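Side-chain contacts in peptidase M16 domain protein (Alicyclobacillus acidocaldarius subsp. acidocaldarius DSM 446, PDB 4XEA), which is probably a metal-dependent peptidase of the M16 (insulinase) family that cleaves peptide bonds at a site built around a bound metal ion: residues 59-62 against 63-67; 72-75 against 76-79; 87-91 against 92-96; 135-138 against 139-143; 181-184 against 185-189. All coordinates share one frame; numbering follows the deposited sequence.

Contact 1 (59-62 against 63-67); sequences IAHF and LEHKM. With NI (nickel (II) ion), chain C; NA (sodium ion), chain B.
I59 leans on L63 in the first turn of helix 59-66, which carries the HxxEH metal-binding motif of M16 peptidases. Its CG2 lies 4.1 Å from CG of L63, and the two branched chains meet at a slant. The carbonyl O of I59 also takes the amide of L63 in a nearly straight bond (N-H...O 173°). A60 O accepts from E64 N at 3.1 Å. The E64 carboxylate bonds to T90 in the adjacent sheet.

H61 is the first nickel ligand. With CG anti to its backbone N (chi1 167°), the ring leads forward to H65, whose side chain runs alongside and points the same way. The H65 ring turns an edge to the H61 face, offset, with the planes 62° apart. Each NE2, of H61 and of H65, binds the nickel at 2.2 Å. E129 accepts from H65 ND1 and so positions this ring from the second shell.

F62 lies beside K66, with F62 CE1 3.9 Å from K66 CG. The lysine then bends away to a salt bridge with E69. K66 O accepts from a water that also binds the sodium ion, and M67 O binds this sodium at 2.5 Å.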
loop_
_atom_site.group_PDB
_atom_site.type_symbol
_atom_site.label_atom_id
_atom_site.label_comp_id
_atom_site.label_asym_id
_atom_site.label_seq_id
_atom_site.Cartn_x
_atom_site.Cartn_y
_atom_site.Cartn_z
ATOM N N ILE A 59 23.867 13.170 7.092
ATOM C CA ILE A 59 23.438 14.056 8.167
ATOM C C ILE A 59 21.957 14.291 8.211
ATOM O O ILE A 59 21.401 14.228 9.309
ATOM C CB ILE A 59 24.238 15.398 8.254
ATOM C CG1 ILE A 59 25.677 15.064 8.672
ATOM C CG2 ILE A 59 23.619 16.327 9.333
ATOM C CD1 ILE A 59 26.597 16.281 8.841
ATOM N N ALA A 60 21.318 14.541 7.064
ATOM C CA ALA A 60 19.864 14.706 7.024
ATOM C C ALA A 60 19.168 13.551 7.768
ATOM O O ALA A 60 18.277 13.761 8.603
ATOM C CB ALA A 60 19.342 14.838 5.590
ATOM N N HIS A 61 19.632 12.341 7.488
ATOM C CA HIS A 61 19.005 11.115 8.016
ATOM C C HIS A 61 19.348 10.870 9.493
ATOM O O HIS A 61 18.517 10.378 10.263
ATOM C CB HIS A 61 19.441 9.959 7.135
ATOM C CG HIS A 61 19.145 8.627 7.699
ATOM N ND1 HIS A 61 20.092 7.899 8.386
ATOM C CD2 HIS A 61 18.005 7.898 7.728
ATOM C CE1 HIS A 61 19.557 6.766 8.793
ATOM N NE2 HIS A 61 18.301 6.732 8.389
ATOM N N PHE A 62 20.571 11.216 9.883
ATOM C CA PHE A 62 20.975 11.198 11.308
ATOM C C PHE A 62 20.061 12.135 12.138
ATOM O O PHE A 62 19.528 11.755 13.199
ATOM C CB PHE A 62 22.446 11.619 11.404
ATOM C CG PHE A 62 23.164 11.117 12.631
ATOM C CD1 PHE A 62 22.768 11.503 13.893
ATOM C CD2 PHE A 62 24.292 10.315 12.508
ATOM C CE1 PHE A 62 23.457 11.052 15.025
ATOM C CE2 PHE A 62 24.976 9.866 13.628
ATOM C CZ PHE A 62 24.560 10.232 14.877
ATOM N N LEU A 63 19.856 13.351 11.649
ATOM C CA LEU A 63 18.959 14.307 12.324
ATOM C C LEU A 63 17.528 13.743 12.414
ATOM O O LEU A 63 16.869 13.874 13.448
ATOM C CB LEU A 63 18.951 15.666 11.623
ATOM C CG LEU A 63 20.237 16.493 11.694
ATOM C CD1 LEU A 63 20.051 17.746 10.858
ATOM C CD2 LEU A 63 20.580 16.850 13.199
ATOM N N GLU A 64 17.086 13.054 11.357
ATOM C CA GLU A 64 15.757 12.437 11.375
ATOM C C GLU A 64 15.638 11.466 12.509
ATOM O O GLU A 64 14.623 11.454 13.212
ATOM C CB GLU A 64 15.436 11.753 10.033
ATOM C CG GLU A 64 14.046 11.082 9.991
ATOM C CD GLU A 64 14.096 9.715 9.310
ATOM O OE1 GLU A 64 14.560 9.628 8.162
ATOM O OE2 GLU A 64 13.730 8.725 9.943
ATOM N N HIS A 65 16.655 10.629 12.695
ATOM C CA HIS A 65 16.619 9.665 13.752
ATOM C C HIS A 65 16.570 10.354 15.125
ATOM O O HIS A 65 15.882 9.893 16.031
ATOM C CB HIS A 65 17.858 8.768 13.706
ATOM C CG HIS A 65 17.661 7.516 12.932
ATOM N ND1 HIS A 65 17.766 6.267 13.506
ATOM C CD2 HIS A 65 17.341 7.313 11.632
ATOM C CE1 HIS A 65 17.535 5.346 12.585
ATOM N NE2 HIS A 65 17.280 5.954 11.443
ATOM N N LYS A 66 17.331 11.432 15.265
ATOM C CA LYS A 66 17.538 12.062 16.564
ATOM C C LYS A 66 16.478 13.107 16.887
ATOM O O LYS A 66 16.383 13.576 18.027
ATOM C CB LYS A 66 18.955 12.652 16.622
ATOM C CG LYS A 66 20.086 11.585 16.842
ATOM C CD LYS A 66 19.759 10.487 17.873
ATOM C CE LYS A 66 19.416 10.994 19.297
ATOM N NZ LYS A 66 18.831 9.914 20.177
HETATM N N MSE A 67 15.655 13.438 15.897
HETATM C CA MSE A 67 14.611 14.443 16.084
HETATM C C MSE A 67 13.599 14.022 17.138
HETATM O O MSE A 67 13.016 14.886 17.800
HETATM C CB MSE A 67 13.866 14.738 14.773
HETATM C CG MSE A 67 13.112 16.054 14.771
HETATM SE SE MSE A 67 14.370 17.569 15.070
HETATM C CE MSE A 67 15.683 17.108 13.709
HETATM NI NI NI C . 16.823 5.390 9.360
HETATM NA NA NA B . 13.241 17.213 18.590
HETATM O O HOH W 1 15.313 15.985 19.389
HETATM O O HOH W 2 12.421 17.002 20.739
HETATM O O HOH W 3 14.910 4.080 10.121
#

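Contact 2 (72-75 against 76-79); sequences EMDV and FARF
D74 and A77 make the capping contact at the start of helix 75-80. The polar contacts come first. D74 OD1 accepts from A77 N at 3.2 Å, a weak bond. The D74 carboxylate can reach it because CG is anti to the backbone N (chi1 176°), which carries the carboxylate to the amide of A77. The methyl of A77 rests against the same carboxylate, its CB 3.5 Å from D74 CG. The backbone takes over from there. D74 O accepts from R78 N at 3.0 Å, and V75 O accepts more weakly from F79 N.

The mixed contact is between M73, a selenomethionine here, and R78. The two side chains cross at about a right angle. R78 folds back through bends at chi2 and chi3, and M73 lies over one face of its guanidinium. M73 CG stands 3.9 Å above that plane, toward the rim. The selenium touches the aliphatic part too, with M73 SE 3.8 Å from R78 CG.

The apolar contact is between V75 and F79, which lie side by side. V75 CG1 meets F79 CE2 at 3.7 Å, in the plane of the ring. V75 O is at the same ring's edge, 3.1 Å from F79 CD2. Beyond the segments V75 packs on F115 and F79 on V86, while the ring of F76 stacks on F68.

The whole is an aspartate N-cap, with M73 and R78 at the two positions that a hydrophobic staple would join across a helix start.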
loop_
_atom_site.group_PDB
_atom_site.type_symbol
_atom_site.label_atom_id
_atom_site.label_comp_id
_atom_site.label_asym_id
_atom_site.label_seq_id
_atom_site.Cartn_x
_atom_site.Cartn_y
_atom_site.Cartn_z
ATOM N N GLU A 72 11.616 15.604 27.906
ATOM C CA GLU A 72 10.303 15.915 28.486
ATOM C C GLU A 72 9.118 15.300 27.714
ATOM O O GLU A 72 7.990 15.782 27.847
ATOM C CB GLU A 72 10.105 17.442 28.613
ATOM C CG GLU A 72 11.276 18.244 29.254
ATOM C CD GLU A 72 11.509 17.992 30.753
ATOM O OE1 GLU A 72 12.627 18.292 31.225
ATOM O OE2 GLU A 72 10.596 17.516 31.471
HETATM N N MSE A 73 9.367 14.231 26.953
HETATM C CA MSE A 73 8.347 13.572 26.136
HETATM C C MSE A 73 8.860 12.219 25.614
HETATM O O MSE A 73 10.024 12.124 25.171
HETATM C CB MSE A 73 8.037 14.407 24.874
HETATM C CG MSE A 73 7.098 15.589 25.039
HETATM SE SE MSE A 73 6.200 15.994 23.326
HETATM C CE MSE A 73 7.572 17.076 22.377
ATOM N N ASP A 74 7.990 11.199 25.661
ATOM C CA ASP A 74 7.983 10.091 24.664
ATOM C C ASP A 74 7.138 10.660 23.534
ATOM O O ASP A 74 5.900 10.748 23.648
ATOM C CB ASP A 74 7.333 8.808 25.255
ATOM C CG ASP A 74 7.199 7.632 24.247
ATOM O OD1 ASP A 74 7.290 7.790 23.011
ATOM O OD2 ASP A 74 6.957 6.505 24.738
ATOM N N VAL A 75 7.800 11.051 22.446
ATOM C CA VAL A 75 7.122 11.787 21.402
ATOM C C VAL A 75 6.036 10.950 20.754
ATOM O O VAL A 75 4.951 11.460 20.481
ATOM C CB VAL A 75 8.103 12.363 20.368
ATOM C CG1 VAL A 75 7.356 12.820 19.127
ATOM C CG2 VAL A 75 8.890 13.533 20.999
ATOM N N PHE A 76 6.310 9.663 20.554
ATOM C CA PHE A 76 5.354 8.763 19.890
ATOM C C PHE A 76 4.109 8.557 20.740
ATOM O O PHE A 76 2.992 8.498 20.205
ATOM C CB PHE A 76 5.997 7.399 19.568
ATOM C CG PHE A 76 7.058 7.468 18.510
ATOM C CD1 PHE A 76 6.713 7.449 17.158
ATOM C CD2 PHE A 76 8.401 7.558 18.857
ATOM C CE1 PHE A 76 7.693 7.523 16.164
ATOM C CE2 PHE A 76 9.384 7.628 17.879
ATOM C CZ PHE A 76 9.030 7.617 16.523
ATOM N N ALA A 77 4.301 8.446 22.055
ATOM C CA ALA A 77 3.190 8.260 22.978
ATOM C C ALA A 77 2.356 9.529 23.138
ATOM O O ALA A 77 1.153 9.450 23.325
ATOM C CB ALA A 77 3.689 7.774 24.339
ATOM N N ARG A 78 2.990 10.693 23.042
ATOM C CA ARG A 78 2.266 11.967 23.111
ATOM C C ARG A 78 1.200 12.055 22.012
ATOM O O ARG A 78 0.065 12.438 22.283
ATOM C CB ARG A 78 3.251 13.158 23.036
ATOM C CG ARG A 78 2.626 14.586 23.079
ATOM C CD ARG A 78 1.738 14.812 24.302
ATOM N NE ARG A 78 2.464 14.586 25.553
ATOM C CZ ARG A 78 3.117 15.523 26.238
ATOM N NH1 ARG A 78 3.141 16.784 25.825
ATOM N NH2 ARG A 78 3.753 15.192 27.353
ATOM N N PHE A 79 1.549 11.667 20.786
ATOM C CA PHE A 79 0.561 11.532 19.710
ATOM C C PHE A 79 -0.436 10.411 19.960
ATOM O O PHE A 79 -1.633 10.593 19.738
ATOM C CB PHE A 79 1.240 11.230 18.374
ATOM C CG PHE A 79 2.003 12.382 17.837
ATOM C CD1 PHE A 79 1.362 13.377 17.142
ATOM C CD2 PHE A 79 3.349 12.476 18.056
ATOM C CE1 PHE A 79 2.067 14.465 16.686
ATOM C CE2 PHE A 79 4.067 13.529 17.577
ATOM C CZ PHE A 79 3.427 14.530 16.903
#

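Contact 3 (87-91 against 92-96); sequences DAYTT and FDHTA
Y89 OH and H94 NE2 share a 2.8 Å hydrogen bond across the end of a beta hairpin, strands 84-90 and 95-101. Either atom could be the donor. The hydroxyl meets the imidazole at its edge, in the ring plane. The rings stand rim to rim, planes 72° apart. Both side chains take the crowded first torsion, CG between the backbone N and the carbonyl carbon (chi1 69° for Y89), and this swings the two rings toward each other on the A96 side of the hairpin.

T91 CG2 sits over one face of the H94 ring, 3.5 Å from its centroid, as a CH-pi contact. H94 ND1 gives a weak bond to D93 OD1; the D93 carboxylate also bonds to S310 and R380. An alanine in place of H94 is likely to leave the Y89 hydroxyl without this mate and the T91 methyl without its ring.

Y89 pairs with A96 by two backbone bonds, and T91 N gives a straight bond to H94 O at 2.8 Å. T90 and T95 point to the other face, toward A60. T95 OG1 bonds to Y39 O. A96 CB lies over the Y89 ring, 4.0 Å from the ring centroid.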
loop_
_atom_site.group_PDB
_atom_site.type_symbol
_atom_site.label_atom_id
_atom_site.label_comp_id
_atom_site.label_asym_id
_atom_site.label_seq_id
_atom_site.Cartn_x
_atom_site.Cartn_y
_atom_site.Cartn_z
ATOM N N ASP A 87 5.412 9.708 12.229
ATOM C CA ASP A 87 6.528 9.011 11.605
ATOM C C ASP A 87 7.350 10.066 10.871
ATOM O O ASP A 87 7.046 11.270 10.956
ATOM C CB ASP A 87 5.988 7.894 10.710
ATOM C CG ASP A 87 7.001 6.754 10.474
ATOM O OD1 ASP A 87 8.199 6.859 10.843
ATOM O OD2 ASP A 87 6.575 5.749 9.892
ATOM N N ALA A 88 8.425 9.643 10.224
ATOM C CA ALA A 88 9.244 10.572 9.454
ATOM C C ALA A 88 9.956 9.800 8.338
ATOM O O ALA A 88 9.997 8.593 8.371
ATOM C CB ALA A 88 10.226 11.254 10.355
ATOM N N TYR A 89 10.501 10.523 7.371
ATOM C CA TYR A 89 11.427 9.974 6.409
ATOM C C TYR A 89 12.411 11.063 5.953
ATOM O O TYR A 89 12.156 12.261 6.092
ATOM C CB TYR A 89 10.687 9.288 5.205
ATOM C CG TYR A 89 9.947 10.275 4.288
ATOM C CD1 TYR A 89 10.642 11.031 3.351
ATOM C CD2 TYR A 89 8.566 10.472 4.393
ATOM C CE1 TYR A 89 9.986 11.952 2.516
ATOM C CE2 TYR A 89 7.905 11.380 3.575
ATOM C CZ TYR A 89 8.626 12.121 2.632
ATOM O OH TYR A 89 7.994 13.020 1.822
ATOM N N THR A 90 13.548 10.610 5.431
ATOM C CA THR A 90 14.506 11.460 4.726
ATOM C C THR A 90 14.583 10.986 3.291
ATOM O O THR A 90 14.623 9.754 3.022
ATOM C CB THR A 90 15.879 11.291 5.338
ATOM O OG1 THR A 90 15.774 11.481 6.752
ATOM C CG2 THR A 90 16.874 12.282 4.744
ATOM N N THR A 91 14.555 11.935 2.365
ATOM C CA THR A 91 14.776 11.619 0.947
ATOM C C THR A 91 15.906 12.501 0.401
ATOM O O THR A 91 16.676 13.101 1.172
ATOM C CB THR A 91 13.492 11.610 0.069
ATOM O OG1 THR A 91 13.842 11.085 -1.234
ATOM C CG2 THR A 91 12.875 12.998 -0.114
ATOM N N PHE A 92 16.055 12.536 -0.920
ATOM C CA PHE A 92 17.217 13.192 -1.520
ATOM C C PHE A 92 17.300 14.650 -1.155
ATOM O O PHE A 92 18.402 15.185 -0.926
ATOM C CB PHE A 92 17.174 13.031 -3.046
ATOM C CG PHE A 92 17.219 11.613 -3.483
ATOM C CD1 PHE A 92 18.306 10.802 -3.128
ATOM C CD2 PHE A 92 16.196 11.065 -4.214
ATOM C CE1 PHE A 92 18.366 9.473 -3.511
ATOM C CE2 PHE A 92 16.283 9.721 -4.632
ATOM C CZ PHE A 92 17.364 8.943 -4.253
ATOM N N ASP A 93 16.156 15.324 -1.176
ATOM C CA ASP A 93 16.125 16.773 -1.089
ATOM C C ASP A 93 15.170 17.348 -0.045
ATOM O O ASP A 93 14.968 18.585 0.017
ATOM C CB ASP A 93 15.841 17.403 -2.475
ATOM C CG ASP A 93 14.512 16.955 -3.090
ATOM O OD1 ASP A 93 13.758 16.188 -2.451
ATOM O OD2 ASP A 93 14.233 17.348 -4.239
ATOM N N HIS A 94 14.561 16.480 0.757
ATOM C CA HIS A 94 13.812 16.965 1.919
ATOM C C HIS A 94 13.743 15.886 2.995
ATOM O O HIS A 94 14.020 14.690 2.745
ATOM C CB HIS A 94 12.406 17.498 1.519
ATOM C CG HIS A 94 11.426 16.436 1.099
ATOM N ND1 HIS A 94 11.275 16.027 -0.215
ATOM C CD2 HIS A 94 10.538 15.708 1.822
ATOM C CE1 HIS A 94 10.333 15.090 -0.274
ATOM N NE2 HIS A 94 9.855 14.897 0.945
ATOM N N THR A 95 13.458 16.347 4.217
ATOM C CA THR A 95 13.156 15.505 5.360
ATOM C C THR A 95 11.776 15.917 5.863
ATOM O O THR A 95 11.471 17.126 5.981
ATOM C CB THR A 95 14.186 15.695 6.521
ATOM O OG1 THR A 95 15.531 15.671 6.018
ATOM C CG2 THR A 95 14.029 14.603 7.572
ATOM N N ALA A 96 10.940 14.911 6.126
ATOM C CA ALA A 96 9.537 15.112 6.498
ATOM C C ALA A 96 9.164 14.400 7.803
ATOM O O ALA A 96 9.580 13.249 8.036
ATOM C CB ALA A 96 8.615 14.624 5.385
#

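Contact 4 (135-138 against 139-143); sequences QEIH and MVNDH
M139, a selenomethionine here, folds its terminal methyl back over Q135. M139 CE is 3.3 Å from Q135 O and 3.6 Å from Q135 OE1. Bends at chi2 and chi3 bring the methyl round to this place, and the two side chains cross at a slant on the exposed side of helix 123-141. In the backbone, M139 N gives a regular helix bond to Q135 O.

V140 covers the next carbonyl. Its CG2 lies 3.2 Å from E136 O, which also accepts from V140 N. N141 runs beside I137, pointing the same way, with ND2 of N141 3.9 Å from CG2 of I137. The amide group of N141 stands close to I137 O, but the angle is too poor for a hydrogen bond from ND2.

The helix loosens here. N141 N makes two weak bonds, to I137 O and H138 O, and D142 N bonds to M139 O at 3.0 Å, three residues back.

The E136 side chain points away from 139-143. It touches H61 and H65 and is the third protein residue of the nickel site, as expected for the glutamate that follows the HxxEH motif in M16 peptidases.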
loop_
_atom_site.group_PDB
_atom_site.type_symbol
_atom_site.label_atom_id
_atom_site.label_comp_id
_atom_site.label_asym_id
_atom_site.label_seq_id
_atom_site.Cartn_x
_atom_site.Cartn_y
_atom_site.Cartn_z
ATOM N N GLN A 135 24.441 -0.313 11.407
ATOM C CA GLN A 135 23.778 -1.609 11.281
ATOM C C GLN A 135 22.700 -1.591 10.211
ATOM O O GLN A 135 22.618 -2.501 9.387
ATOM C CB GLN A 135 23.156 -2.014 12.622
ATOM C CG GLN A 135 24.155 -2.603 13.581
ATOM C CD GLN A 135 24.574 -3.998 13.179
ATOM O OE1 GLN A 135 24.198 -4.492 12.112
ATOM N NE2 GLN A 135 25.347 -4.654 14.039
ATOM N N GLU A 136 21.861 -0.562 10.265
ATOM C CA GLU A 136 20.833 -0.311 9.254
ATOM C C GLU A 136 21.446 -0.250 7.843
ATOM O O GLU A 136 20.885 -0.811 6.898
ATOM C CB GLU A 136 20.096 0.994 9.593
ATOM C CG GLU A 136 18.974 1.408 8.624
ATOM C CD GLU A 136 19.018 2.898 8.275
ATOM O OE1 GLU A 136 19.010 3.210 7.054
ATOM O OE2 GLU A 136 19.063 3.744 9.209
ATOM N N ILE A 137 22.596 0.415 7.711
ATOM C CA ILE A 137 23.332 0.476 6.441
ATOM C C ILE A 137 23.780 -0.918 5.968
ATOM O O ILE A 137 23.622 -1.234 4.801
ATOM C CB ILE A 137 24.561 1.411 6.532
ATOM C CG1 ILE A 137 24.115 2.876 6.665
ATOM C CG2 ILE A 137 25.442 1.277 5.301
ATOM C CD1 ILE A 137 25.237 3.825 7.036
ATOM N N HIS A 138 24.330 -1.740 6.859
ATOM C CA HIS A 138 24.732 -3.129 6.501
ATOM C C HIS A 138 23.570 -3.982 6.000
ATOM O O HIS A 138 23.696 -4.689 5.002
ATOM C CB HIS A 138 25.395 -3.845 7.687
ATOM C CG HIS A 138 26.804 -3.407 7.948
ATOM N ND1 HIS A 138 27.834 -3.641 7.060
ATOM C CD2 HIS A 138 27.357 -2.754 8.999
ATOM C CE1 HIS A 138 28.958 -3.146 7.551
ATOM N NE2 HIS A 138 28.695 -2.604 8.727
HETATM N N MSE A 139 22.448 -3.898 6.707
HETATM C CA MSE A 139 21.233 -4.643 6.372
HETATM C C MSE A 139 20.738 -4.259 4.981
HETATM O O MSE A 139 20.457 -5.118 4.148
HETATM C CB MSE A 139 20.129 -4.354 7.403
HETATM C CG MSE A 139 19.372 -5.569 7.882
HETATM SE SE MSE A 139 20.449 -6.765 9.004
HETATM C CE MSE A 139 21.313 -5.398 10.121
ATOM N N VAL A 140 20.649 -2.954 4.740
ATOM C CA VAL A 140 20.168 -2.419 3.468
ATOM C C VAL A 140 21.116 -2.711 2.283
ATOM O O VAL A 140 20.686 -2.664 1.130
ATOM C CB VAL A 140 19.873 -0.892 3.616
ATOM C CG1 VAL A 140 19.625 -0.228 2.274
ATOM C CG2 VAL A 140 18.686 -0.685 4.591
ATOM N N ASN A 141 22.394 -3.005 2.546
ATOM C CA ASN A 141 23.327 -3.400 1.464
ATOM C C ASN A 141 23.099 -4.863 1.066
ATOM O O ASN A 141 23.578 -5.298 0.018
ATOM C CB ASN A 141 24.808 -3.240 1.866
ATOM C CG ASN A 141 25.231 -1.786 2.101
ATOM O OD1 ASN A 141 24.621 -0.849 1.598
ATOM N ND2 ASN A 141 26.294 -1.606 2.878
ATOM N N ASP A 142 22.405 -5.614 1.922
ATOM C CA ASP A 142 22.018 -6.994 1.629
ATOM C C ASP A 142 20.620 -7.139 1.024
ATOM O O ASP A 142 20.224 -8.251 0.672
ATOM C CB ASP A 142 22.085 -7.847 2.902
ATOM C CG ASP A 142 23.505 -8.167 3.324
ATOM O OD1 ASP A 142 24.451 -7.771 2.605
ATOM O OD2 ASP A 142 23.667 -8.827 4.383
ATOM N N HIS A 143 19.868 -6.045 0.918
ATOM C CA HIS A 143 18.546 -6.087 0.300
ATOM C C HIS A 143 18.696 -6.006 -1.217
ATOM O O HIS A 143 19.166 -5.002 -1.735
ATOM C CB HIS A 143 17.652 -4.941 0.788
ATOM C CG HIS A 143 16.208 -5.117 0.421
ATOM N ND1 HIS A 143 15.373 -5.997 1.083
ATOM C CD2 HIS A 143 15.453 -4.545 -0.548
ATOM C CE1 HIS A 143 14.167 -5.954 0.543
ATOM N NE2 HIS A 143 14.189 -5.084 -0.451
#

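Contact 5 (181-184 against 185-189); sequences LLLC and YDTFY
This is a side-chain-to-backbone contact along the last two turns of helix 178-188, which packs against helix 59-66 through L181 and C184. T187 is the main case. Its OG1 lies beside the backbone N (chi1 -59°) and reaches back one turn to L183 O at 2.8 Å. The hydroxyl comes from above the carbonyl plane, 42° out of it. T187 N binds the same oxygen at 2.9 Å, so two donors grip L183 O. The L183 side chain runs alongside, with its CD1 3.8 Å from T187 OG1. A valine in place of T187 would probably cost L183 O its second donor, leaving the amide bond of T187 N.

Such a threonine bonding to the carbonyl four residues back is a common helix motif, here in the final turn; Y189 is the first residue past the helix. C184 O accepts from F188 N and also lies at the edge of the F188 ring, 3.3 Å from CD1. The T187 methyl CG2 lies over one face of that ring, toward its rim, and the ring stacks on Y39 beyond the segments.

D186 keeps its carboxylate near L182 O, which bonds to D186 N at 2.8 Å. Y185 and Y189 nest together. CB of Y189 stands 3.5 Å above the Y185 ring, and CD2 of Y185 lies 3.4 Å above the Y189 ring. Y185 OH is bonded to V116 O, and Y189 OH to Y97 OH.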
loop_
_atom_site.group_PDB
_atom_site.type_symbol
_atom_site.label_atom_id
_atom_site.label_comp_id
_atom_site.label_asym_id
_atom_site.label_seq_id
_atom_site.Cartn_x
_atom_site.Cartn_y
_atom_site.Cartn_z
ATOM N N LEU A 181 26.284 18.084 13.236
ATOM C CA LEU A 181 24.853 17.846 13.299
ATOM C C LEU A 181 24.146 19.128 13.714
ATOM O O LEU A 181 23.101 19.477 13.165
ATOM C CB LEU A 181 24.525 16.722 14.295
ATOM C CG LEU A 181 24.793 15.280 13.889
ATOM C CD1 LEU A 181 24.744 14.310 15.125
ATOM C CD2 LEU A 181 23.800 14.837 12.787
ATOM N N LEU A 182 24.719 19.813 14.702
ATOM C CA LEU A 182 24.124 21.025 15.241
ATOM C C LEU A 182 24.168 22.155 14.204
ATOM O O LEU A 182 23.204 22.921 14.069
ATOM C CB LEU A 182 24.816 21.460 16.547
ATOM C CG LEU A 182 24.494 20.651 17.814
ATOM C CD1 LEU A 182 25.061 21.326 19.046
ATOM C CD2 LEU A 182 22.997 20.440 17.973
ATOM N N LEU A 183 25.255 22.227 13.454
ATOM C CA LEU A 183 25.376 23.229 12.391
ATOM C C LEU A 183 24.280 23.001 11.352
ATOM O O LEU A 183 23.552 23.925 10.993
ATOM C CB LEU A 183 26.732 23.140 11.721
ATOM C CG LEU A 183 26.788 23.906 10.389
ATOM C CD1 LEU A 183 26.836 25.421 10.674
ATOM C CD2 LEU A 183 27.975 23.452 9.601
ATOM N N CYS A 184 24.148 21.757 10.884
ATOM C CA CYS A 184 23.148 21.455 9.873
ATOM C C CYS A 184 21.758 21.677 10.398
ATOM O O CYS A 184 20.934 22.207 9.677
ATOM C CB CYS A 184 23.323 20.051 9.301
ATOM S SG CYS A 184 24.848 19.914 8.441
ATOM N N TYR A 185 21.501 21.339 11.660
ATOM C CA TYR A 185 20.179 21.557 12.229
ATOM C C TYR A 185 19.885 23.065 12.316
ATOM O O TYR A 185 18.796 23.501 11.949
ATOM C CB TYR A 185 20.031 20.912 13.626
ATOM C CG TYR A 185 18.701 21.203 14.277
ATOM C CD1 TYR A 185 18.573 22.185 15.274
ATOM C CD2 TYR A 185 17.566 20.501 13.907
ATOM C CE1 TYR A 185 17.357 22.454 15.839
ATOM C CE2 TYR A 185 16.356 20.771 14.460
ATOM C CZ TYR A 185 16.247 21.729 15.423
ATOM O OH TYR A 185 15.027 21.960 15.964
ATOM N N ASP A 186 20.849 23.846 12.798
ATOM C CA ASP A 186 20.636 25.285 12.927
ATOM C C ASP A 186 20.457 25.920 11.546
ATOM O O ASP A 186 19.641 26.819 11.390
ATOM C CB ASP A 186 21.763 25.994 13.735
ATOM C CG ASP A 186 21.664 25.765 15.245
ATOM O OD1 ASP A 186 20.610 25.302 15.803
ATOM O OD2 ASP A 186 22.682 26.087 15.911
ATOM N N THR A 187 21.163 25.419 10.536
ATOM C CA THR A 187 21.109 26.006 9.204
ATOM C C THR A 187 19.800 25.676 8.482
ATOM O O THR A 187 19.215 26.558 7.843
ATOM C CB THR A 187 22.280 25.527 8.352
ATOM O OG1 THR A 187 23.509 25.891 8.990
ATOM C CG2 THR A 187 22.249 26.116 6.917
ATOM N N PHE A 188 19.358 24.421 8.570
ATOM C CA PHE A 188 18.297 23.919 7.698
ATOM C C PHE A 188 16.956 23.776 8.351
ATOM O O PHE A 188 15.965 23.658 7.660
ATOM C CB PHE A 188 18.708 22.576 7.073
ATOM C CG PHE A 188 19.799 22.702 6.046
ATOM C CD1 PHE A 188 21.103 22.360 6.359
ATOM C CD2 PHE A 188 19.525 23.179 4.770
ATOM C CE1 PHE A 188 22.136 22.483 5.421
ATOM C CE2 PHE A 188 20.532 23.274 3.807
ATOM C CZ PHE A 188 21.845 22.922 4.124
ATOM N N TYR A 189 16.909 23.797 9.679
ATOM C CA TYR A 189 15.647 23.623 10.387
ATOM C C TYR A 189 15.053 24.935 10.852
ATOM O O TYR A 189 14.151 24.945 11.663
ATOM C CB TYR A 189 15.820 22.654 11.540
ATOM C CG TYR A 189 15.691 21.215 11.112
ATOM C CD1 TYR A 189 16.716 20.590 10.399
ATOM C CD2 TYR A 189 14.541 20.474 11.418
ATOM C CE1 TYR A 189 16.612 19.260 9.984
ATOM C CE2 TYR A 189 14.435 19.142 11.028
ATOM C CZ TYR A 189 15.471 18.546 10.283
ATOM O OH TYR A 189 15.401 17.226 9.908
#

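How the contacts relate
Contact 1 holds the centre of the group. Contact 4 meets it at the nickel: E136 OE2 is 3.1 Å from H61 CE1, and the E136 side chain is about 3 Å from the metal. Contact 3 packs on helix 59-66 too, with E64 OE1 2.6 Å from T90 OG1, a probable hydrogen bond. Contact 5 packs on the same helix, with I59 CG2 3.7 Å from C184 CB and F62 CE1 3.5 Å from L181 CD1. Contact 5 also touches contact 3, at T95 CG2 and Y189 OH. Contact 2 lies apart, its centre about 17 Å from that of contact 1. Its V75 side chain is about 6 Å from the sodium that M67 binds.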